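Local coordinates for protein exodeoxyribonuclease III (Archaeoglobus fulgidus, PDB 2VOA) that probably cleaves DNA at abasic sites as an AP endonuclease of the exonuclease III family, using magnesium or manganese ions, at residues His17-Trp22 against Ala46-Ile51; Tyr53-Ser58 against Ala67-Glu72; Val135-Phe140 against Leu180-Val185. The protein carries 1 engineered substitution. All blocks are in the same frame, centred on the assembly; numbering follows the deposited sequence.

Contact 1: His17-Trp22 against Ala46-Ile51; sequences HIVIPW and ADFHRI
V19 and I20 meet F48 and I51 in an apolar helix-to-helix contact on the outer side of one of the two sheets, where helix 16-26 lies beside the short helix 45-49. The backbones come closest at I20 and F48, whose CA atoms are 7.0 Å apart, and side chains fill the gap. I20 does most of the work. Its CD1 stands over the middle of one face of the F48 ring, 4.0 Å from the centroid and only 8° off the ring normal, a nearly perpendicular CH-pi contact. The methyl is carried there by a chain that bends twice, with chi1 -59° setting CG1 beside the backbone N and chi2 -55° folding CD1 round again. CD1 of I20 also rests 3.5 Å from D47 O.

In the alpha/beta sandwich of the DNase I-like family, such helices clothe the outer faces of the paired sheets. Here V19 also packs on F7 and L31, and F48 on M33, fixing both helices to the sheet. V19 approaches the F48 ring obliquely, its CG1, anti to the backbone N, lying 4.0 Å from CE2 of F48. The compact valine suits a place between ring and sheet.

I51, in the turn that leaves the short helix, closes the far end. Its CG2 lies 3.8 Å from CG2 of I20, while its CD1 reaches I20 O at the same separation. That carbonyl belongs to the kink of helix 16-26: P21 has no N-H to give to the preceding turn, yet W22 N still bonds I18 O at 3.0 Å.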
# COMPACT_ATOMS: atom_id res chain seq x y z
N HIS A 17 -6.52 -5.58 7.75
CA HIS A 17 -7.66 -5.70 6.85
C HIS A 17 -8.01 -7.17 6.58
O HIS A 17 -9.11 -7.45 6.08
CB HIS A 17 -7.39 -4.98 5.52
CG HIS A 17 -6.34 -5.65 4.69
ND1 HIS A 17 -4.99 -5.54 4.96
CD2 HIS A 17 -6.44 -6.46 3.61
CE1 HIS A 17 -4.30 -6.24 4.08
NE2 HIS A 17 -5.16 -6.80 3.24
N ILE A 18 -7.08 -8.08 6.90
CA ILE A 18 -7.32 -9.52 6.82
C ILE A 18 -7.66 -10.05 8.20
O ILE A 18 -8.68 -10.71 8.38
CB ILE A 18 -6.05 -10.32 6.31
CG1 ILE A 18 -5.64 -9.89 4.89
CG2 ILE A 18 -6.32 -11.82 6.35
CD1 ILE A 18 -6.71 -10.11 3.83
N VAL A 19 -6.80 -9.77 9.18
CA VAL A 19 -6.85 -10.47 10.49
C VAL A 19 -8.15 -10.12 11.22
O VAL A 19 -8.84 -11.00 11.74
CB VAL A 19 -5.63 -10.10 11.36
CG1 VAL A 19 -5.80 -10.62 12.80
CG2 VAL A 19 -4.35 -10.63 10.72
N ILE A 20 -8.48 -8.84 11.27
CA ILE A 20 -9.65 -8.41 12.03
C ILE A 20 -10.97 -9.01 11.48
O ILE A 20 -11.71 -9.65 12.23
CB ILE A 20 -9.68 -6.86 12.24
CG1 ILE A 20 -8.41 -6.39 12.98
CG2 ILE A 20 -10.98 -6.39 12.96
CD1 ILE A 20 -8.15 -7.09 14.35
N PRO A 21 -11.25 -8.85 10.17
CA PRO A 21 -12.44 -9.55 9.61
C PRO A 21 -12.38 -11.08 9.77
O PRO A 21 -13.42 -11.75 9.97
CB PRO A 21 -12.40 -9.17 8.13
CG PRO A 21 -11.68 -7.84 8.11
CD PRO A 21 -10.61 -7.99 9.15
N TRP A 22 -11.18 -11.65 9.68
CA TRP A 22 -11.04 -13.09 9.81
C TRP A 22 -11.44 -13.53 11.24
O TRP A 22 -12.15 -14.52 11.40
CB TRP A 22 -9.62 -13.55 9.44
CG TRP A 22 -9.50 -15.05 9.35
CD1 TRP A 22 -9.70 -15.83 8.24
CD2 TRP A 22 -9.18 -15.93 10.42
NE1 TRP A 22 -9.53 -17.16 8.56
CE2 TRP A 22 -9.18 -17.25 9.89
CE3 TRP A 22 -8.86 -15.74 11.77
CZ2 TRP A 22 -8.89 -18.38 10.68
CZ3 TRP A 22 -8.57 -16.87 12.56
CH2 TRP A 22 -8.61 -18.17 12.01
N ALA A 46 -5.58 -1.85 19.94
CA ALA A 46 -6.94 -1.31 19.96
C ALA A 46 -7.82 -2.00 18.92
O ALA A 46 -8.99 -2.26 19.17
CB ALA A 46 -6.91 0.19 19.73
N ASP A 47 -7.23 -2.34 17.77
CA ASP A 47 -7.96 -2.99 16.67
C ASP A 47 -8.52 -4.35 17.12
O ASP A 47 -9.57 -4.78 16.64
CB ASP A 47 -7.06 -3.18 15.45
CG ASP A 47 -6.63 -1.88 14.83
OD1 ASP A 47 -7.14 -1.56 13.73
OD2 ASP A 47 -5.80 -1.16 15.43
N PHE A 48 -7.80 -5.01 18.02
CA PHE A 48 -8.24 -6.30 18.57
C PHE A 48 -9.27 -6.10 19.67
O PHE A 48 -10.28 -6.81 19.71
CB PHE A 48 -7.05 -7.07 19.11
CG PHE A 48 -6.15 -7.59 18.04
CD1 PHE A 48 -5.13 -6.79 17.52
CD2 PHE A 48 -6.32 -8.88 17.56
CE1 PHE A 48 -4.27 -7.30 16.51
CE2 PHE A 48 -5.50 -9.39 16.55
CZ PHE A 48 -4.47 -8.59 16.03
N HIS A 49 -9.01 -5.16 20.57
CA HIS A 49 -9.96 -4.84 21.64
C HIS A 49 -11.35 -4.52 21.08
O HIS A 49 -12.37 -4.94 21.63
CB HIS A 49 -9.53 -3.63 22.45
CG HIS A 49 -8.29 -3.83 23.26
ND1 HIS A 49 -7.67 -5.05 23.40
CD2 HIS A 49 -7.58 -2.96 24.02
CE1 HIS A 49 -6.60 -4.92 24.17
NE2 HIS A 49 -6.53 -3.66 24.57
N ARG A 50 -11.37 -3.75 19.99
CA ARG A 50 -12.64 -3.28 19.43
C ARG A 50 -13.55 -4.41 18.90
O ARG A 50 -14.76 -4.24 18.76
CB ARG A 50 -12.40 -2.16 18.39
CG ARG A 50 -11.76 -0.91 19.02
CD ARG A 50 -11.43 0.15 17.97
NE ARG A 50 -10.97 -0.43 16.70
CZ ARG A 50 -10.19 0.19 15.82
NH1 ARG A 50 -9.76 1.43 16.06
NH2 ARG A 50 -9.85 -0.42 14.70
N ILE A 51 -12.96 -5.57 18.61
CA ILE A 51 -13.74 -6.74 18.23
C ILE A 51 -13.76 -7.81 19.34
O ILE A 51 -14.13 -8.96 19.09
CB ILE A 51 -13.29 -7.32 16.85
CG1 ILE A 51 -11.82 -7.76 16.86
CG2 ILE A 51 -13.54 -6.30 15.74
CD1 ILE A 51 -11.53 -8.89 15.91

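Contact 2: Tyr53-Ser58 against Ala67-Glu72; sequences YHVVFS and AIASLE
H54 and V56 pair with S70 and I68 in an antiparallel beta hairpin, strands 54-60 and 63-70, at one margin of a six-stranded sheet. Both are hydrogen-bonded pairs: V56 N gives to I68 O at 2.9 Å, nearly straight (164°), and I68 N to V56 O. H54 N reaches S70 O at 2.8 Å, more bent (137°), and S70 N gives back to H54 O at 2.9 Å. V55 with A69, between them, and F57 with A67, beyond V56, are non-hydrogen-bonded pairs, and the small A67 lets CB of F57 settle 3.9 Å from its CB.

Y53 lays one ring face against L71, whose CD2 is 3.7 Å from the centroid, while S70 N lies at the ring edge, by CD2 of Y53. The Y53 hydroxyl hydrogen-bonds to P28 O.

Further out, V55 and A69 face F48 of helix 45-49, whereas V56, I68 and S70 face the other sheet through I92 and I96. M33 and L31 of strand 30-34 bond the backbones of A67 and A69. S70 OG, set between backbone N and carbonyl carbon (chi1 60°), reaches forward to hydrogen-bond E72 O at 2.7 Å, and H54 ND1 bonds weakly to L71 O at 3.3 Å.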
# COMPACT_ATOMS: atom_id res chain seq x y z
N TYR A 53 -11.25 -8.97 21.42
CA TYR A 53 -10.07 -9.82 21.65
C TYR A 53 -9.02 -9.16 22.54
O TYR A 53 -8.63 -8.01 22.32
CB TYR A 53 -9.44 -10.26 20.32
CG TYR A 53 -10.16 -11.44 19.71
CD1 TYR A 53 -11.33 -11.28 18.97
CD2 TYR A 53 -9.67 -12.74 19.92
CE1 TYR A 53 -12.02 -12.38 18.44
CE2 TYR A 53 -10.35 -13.86 19.37
CZ TYR A 53 -11.51 -13.66 18.64
OH TYR A 53 -12.15 -14.77 18.12
N HIS A 54 -8.55 -9.91 23.53
CA HIS A 54 -7.30 -9.59 24.21
C HIS A 54 -6.19 -9.89 23.24
O HIS A 54 -6.33 -10.77 22.37
CB HIS A 54 -7.12 -10.46 25.45
CG HIS A 54 -8.14 -10.19 26.52
ND1 HIS A 54 -9.31 -10.91 26.63
CD2 HIS A 54 -8.16 -9.28 27.51
CE1 HIS A 54 -10.02 -10.45 27.64
NE2 HIS A 54 -9.34 -9.46 28.20
N VAL A 55 -5.08 -9.18 23.39
CA VAL A 55 -3.90 -9.50 22.59
C VAL A 55 -2.65 -9.21 23.42
O VAL A 55 -2.51 -8.14 24.05
CB VAL A 55 -3.91 -8.78 21.20
CG1 VAL A 55 -3.80 -7.25 21.33
CG2 VAL A 55 -2.85 -9.34 20.27
N VAL A 56 -1.78 -10.21 23.46
CA VAL A 56 -0.43 -10.05 24.04
C VAL A 56 0.64 -10.16 22.94
O VAL A 56 0.43 -10.83 21.92
CB VAL A 56 -0.18 -11.03 25.23
CG1 VAL A 56 -1.15 -10.70 26.39
CG2 VAL A 56 -0.36 -12.47 24.83
N PHE A 57 1.77 -9.47 23.13
CA PHE A 57 2.70 -9.33 22.01
C PHE A 57 4.13 -9.09 22.43
O PHE A 57 4.40 -8.49 23.47
CB PHE A 57 2.23 -8.21 21.07
CG PHE A 57 1.73 -6.99 21.80
CD1 PHE A 57 2.62 -5.97 22.17
CD2 PHE A 57 0.37 -6.87 22.14
CE1 PHE A 57 2.15 -4.84 22.85
CE2 PHE A 57 -0.09 -5.73 22.83
CZ PHE A 57 0.81 -4.72 23.18
N SER A 58 5.05 -9.57 21.58
CA SER A 58 6.47 -9.43 21.85
C SER A 58 7.16 -9.27 20.51
O SER A 58 7.15 -10.20 19.70
CB SER A 58 7.03 -10.67 22.56
OG SER A 58 8.38 -10.43 22.98
N ALA A 67 2.59 -12.71 18.56
CA ALA A 67 1.48 -12.19 19.37
C ALA A 67 0.48 -13.33 19.53
O ALA A 67 0.50 -14.30 18.74
CB ALA A 67 0.84 -10.99 18.67
N ILE A 68 -0.36 -13.24 20.57
CA ILE A 68 -1.50 -14.17 20.70
C ILE A 68 -2.73 -13.32 21.02
O ILE A 68 -2.72 -12.52 21.96
CB ILE A 68 -1.30 -15.21 21.82
CG1 ILE A 68 0.05 -15.91 21.72
CG2 ILE A 68 -2.52 -16.22 21.85
CD1 ILE A 68 0.43 -16.64 23.04
N ALA A 69 -3.76 -13.48 20.18
CA ALA A 69 -5.09 -12.89 20.44
C ALA A 69 -6.03 -13.95 21.03
O ALA A 69 -5.96 -15.14 20.65
CB ALA A 69 -5.67 -12.30 19.15
N SER A 70 -6.87 -13.55 21.98
CA SER A 70 -7.76 -14.51 22.62
C SER A 70 -9.01 -13.89 23.21
O SER A 70 -9.04 -12.68 23.52
CB SER A 70 -7.00 -15.31 23.70
OG SER A 70 -6.47 -14.45 24.72
N LEU A 71 -10.05 -14.70 23.33
CA LEU A 71 -11.29 -14.25 23.94
C LEU A 71 -11.12 -14.09 25.46
O LEU A 71 -11.63 -13.15 26.07
CB LEU A 71 -12.44 -15.22 23.60
CG LEU A 71 -12.80 -15.27 22.11
CD1 LEU A 71 -13.80 -16.40 21.85
CD2 LEU A 71 -13.33 -13.93 21.59
N GLU A 72 -10.39 -15.02 26.06
CA GLU A 72 -10.13 -14.98 27.50
C GLU A 72 -8.81 -14.25 27.79
O GLU A 72 -7.88 -14.29 26.97
CB GLU A 72 -10.11 -16.40 28.09
CG GLU A 72 -11.48 -17.11 28.06
CD GLU A 72 -12.58 -16.27 28.71
OE1 GLU A 72 -12.34 -15.69 29.79
OE2 GLU A 72 -13.70 -16.17 28.13

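Contact 3: Val135-Phe140 against Leu180-Val185; sequences VDFRSF and LELGFV
F137, in a type I turn from D136 to S139, meets the backbone of G183, where the chain leaves helix 170-180 with a positive phi of 127°; the two CA atoms are 6.8 Å apart. The turn around F137 is internally braced. D136 OD1 accepts from R138 N in an Asx turn, and D136 O takes two donors, S139 N and S139 OG, the hydroxyl at 2.7 Å. Aspartate and serine suit these places because their short polar ends fold back on their own backbone.

With CG anti to the carbonyl carbon (chi1 -74°), the F137 ring projects into the bend opposite, where it is gripped on several sides. L182 O sits over the centre of one face, with F137 CE2 3.5 Å away, and CG1 of V135 covers the opposite face toward the rim. At the edge, G183 O lies near the ring plane, 3.5 Å from CD2 of F137. That oxygen is buried with no hydrogen-bond partner, and the weakly positive ring C-H may partly compensate. Glycine fits here because at these backbone angles a CB would jam against L182 O and also come too near CD2 of F137.

F137 then turns its edge to the face of F184 in a T-shaped stack, centroids 5.0 Å apart and planes at 69°, with CE2 above the middle of the F184 ring. CZ of F137 also touches CB of L182 at 3.6 Å. V135 CG2 meets the edge of F184 at CZ, 4.2 Å away. F184 itself is buried against L131, L221 and W143. The arrangement belongs to the alpha/beta sandwich, in which loops following outer helices 115-134 and 170-180 meet before entering strands 141-144 and 185-186 of one sheet.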
# COMPACT_ATOMS: atom_id res chain seq x y z
N VAL A 135 6.88 -28.22 29.75
CA VAL A 135 5.55 -28.71 29.32
C VAL A 135 5.06 -29.93 30.11
O VAL A 135 5.79 -30.92 30.27
CB VAL A 135 5.51 -29.01 27.80
CG1 VAL A 135 4.19 -29.71 27.43
CG2 VAL A 135 5.66 -27.74 27.00
N ASP A 136 3.82 -29.86 30.57
CA ASP A 136 3.22 -31.00 31.26
C ASP A 136 2.43 -31.75 30.19
O ASP A 136 1.42 -31.26 29.71
CB ASP A 136 2.31 -30.52 32.40
CG ASP A 136 1.59 -31.67 33.09
OD1 ASP A 136 1.77 -32.84 32.69
OD2 ASP A 136 0.86 -31.39 34.07
N PHE A 137 2.91 -32.95 29.83
CA PHE A 137 2.30 -33.69 28.73
C PHE A 137 1.01 -34.43 29.12
O PHE A 137 0.33 -34.96 28.25
CB PHE A 137 3.33 -34.62 28.05
CG PHE A 137 4.30 -33.88 27.19
CD1 PHE A 137 5.45 -33.31 27.74
CD2 PHE A 137 4.03 -33.69 25.84
CE1 PHE A 137 6.34 -32.60 26.94
CE2 PHE A 137 4.89 -32.97 25.04
CZ PHE A 137 6.05 -32.43 25.58
N ARG A 138 0.70 -34.43 30.41
CA ARG A 138 -0.60 -34.90 30.91
C ARG A 138 -1.62 -33.76 31.05
O ARG A 138 -2.75 -33.99 31.53
CB ARG A 138 -0.43 -35.60 32.27
CG ARG A 138 0.56 -36.74 32.26
CD ARG A 138 0.17 -37.81 33.26
NE ARG A 138 -0.60 -38.88 32.62
CZ ARG A 138 -1.54 -39.62 33.20
NH1 ARG A 138 -1.89 -39.42 34.47
NH2 ARG A 138 -2.16 -40.56 32.49
N SER A 139 -1.20 -32.54 30.71
CA SER A 139 -2.10 -31.37 30.67
C SER A 139 -2.42 -31.00 29.23
O SER A 139 -1.80 -31.51 28.30
CB SER A 139 -1.46 -30.15 31.35
OG SER A 139 -0.48 -29.50 30.52
N PHE A 140 -3.37 -30.09 29.06
CA PHE A 140 -3.63 -29.48 27.76
C PHE A 140 -2.63 -28.37 27.45
O PHE A 140 -2.61 -27.33 28.13
CB PHE A 140 -5.02 -28.86 27.69
CG PHE A 140 -6.17 -29.83 27.74
CD1 PHE A 140 -7.47 -29.33 27.88
CD2 PHE A 140 -5.98 -31.21 27.62
CE1 PHE A 140 -8.58 -30.20 27.92
CE2 PHE A 140 -7.09 -32.10 27.67
CZ PHE A 140 -8.39 -31.59 27.82
N LEU A 180 8.94 -33.17 18.50
CA LEU A 180 7.65 -33.89 18.40
C LEU A 180 7.64 -35.16 19.25
O LEU A 180 6.62 -35.53 19.84
CB LEU A 180 7.36 -34.27 16.94
CG LEU A 180 7.13 -33.12 15.95
CD1 LEU A 180 6.49 -33.66 14.65
CD2 LEU A 180 6.29 -32.03 16.54
N GLU A 181 8.79 -35.84 19.31
CA GLU A 181 8.91 -37.11 20.03
C GLU A 181 8.69 -36.97 21.54
O GLU A 181 8.52 -37.98 22.24
CB GLU A 181 10.28 -37.74 19.76
CG GLU A 181 10.41 -38.43 18.42
CD GLU A 181 11.85 -38.91 18.15
OE1 GLU A 181 12.71 -38.83 19.06
OE2 GLU A 181 12.12 -39.35 17.01
N LEU A 182 8.73 -35.74 22.03
CA LEU A 182 8.42 -35.46 23.44
C LEU A 182 6.96 -35.80 23.77
O LEU A 182 6.61 -36.04 24.94
CB LEU A 182 8.69 -34.00 23.79
CG LEU A 182 10.15 -33.55 23.91
CD1 LEU A 182 10.18 -32.05 24.16
CD2 LEU A 182 10.87 -34.29 25.03
N GLY A 183 6.13 -35.80 22.74
CA GLY A 183 4.72 -36.17 22.87
C GLY A 183 3.81 -35.11 22.31
O GLY A 183 2.68 -34.92 22.80
N PHE A 184 4.27 -34.39 21.30
CA PHE A 184 3.40 -33.49 20.58
C PHE A 184 2.77 -34.20 19.40
O PHE A 184 3.44 -35.00 18.71
CB PHE A 184 4.15 -32.26 20.12
CG PHE A 184 4.49 -31.31 21.22
CD1 PHE A 184 5.80 -31.22 21.69
CD2 PHE A 184 3.50 -30.50 21.79
CE1 PHE A 184 6.12 -30.33 22.71
CE2 PHE A 184 3.81 -29.60 22.82
CZ PHE A 184 5.12 -29.51 23.26
N VAL A 185 1.49 -33.93 19.19
CA VAL A 185 0.78 -34.49 18.02
C VAL A 185 0.54 -33.38 16.97
O VAL A 185 -0.04 -32.34 17.28
CB VAL A 185 -0.56 -35.10 18.45
CG1 VAL A 185 -1.25 -35.68 17.24
CG2 VAL A 185 -0.31 -36.20 19.51

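From the N terminus, contact 1 closes first, bringing helix 45-49 back to helix 16-26 after the chain has run through strand 30-34. Contact 2 opens next and closes the short hairpin loop between strands 54-60 and 63-70. Contact 3 comes last, spanning the segment from the end of helix 115-134 to the end of helix 170-180. The three are in series, neither nested nor crossed. Contacts 1 and 2 are continuous: F48 O probably accepts from Y53 N, joining helix layer to sheet. Contact 3 lies where two loops lead into the other sheet, with nearest atoms about 12 Å from contact 2 and about 17 Å from contact 1.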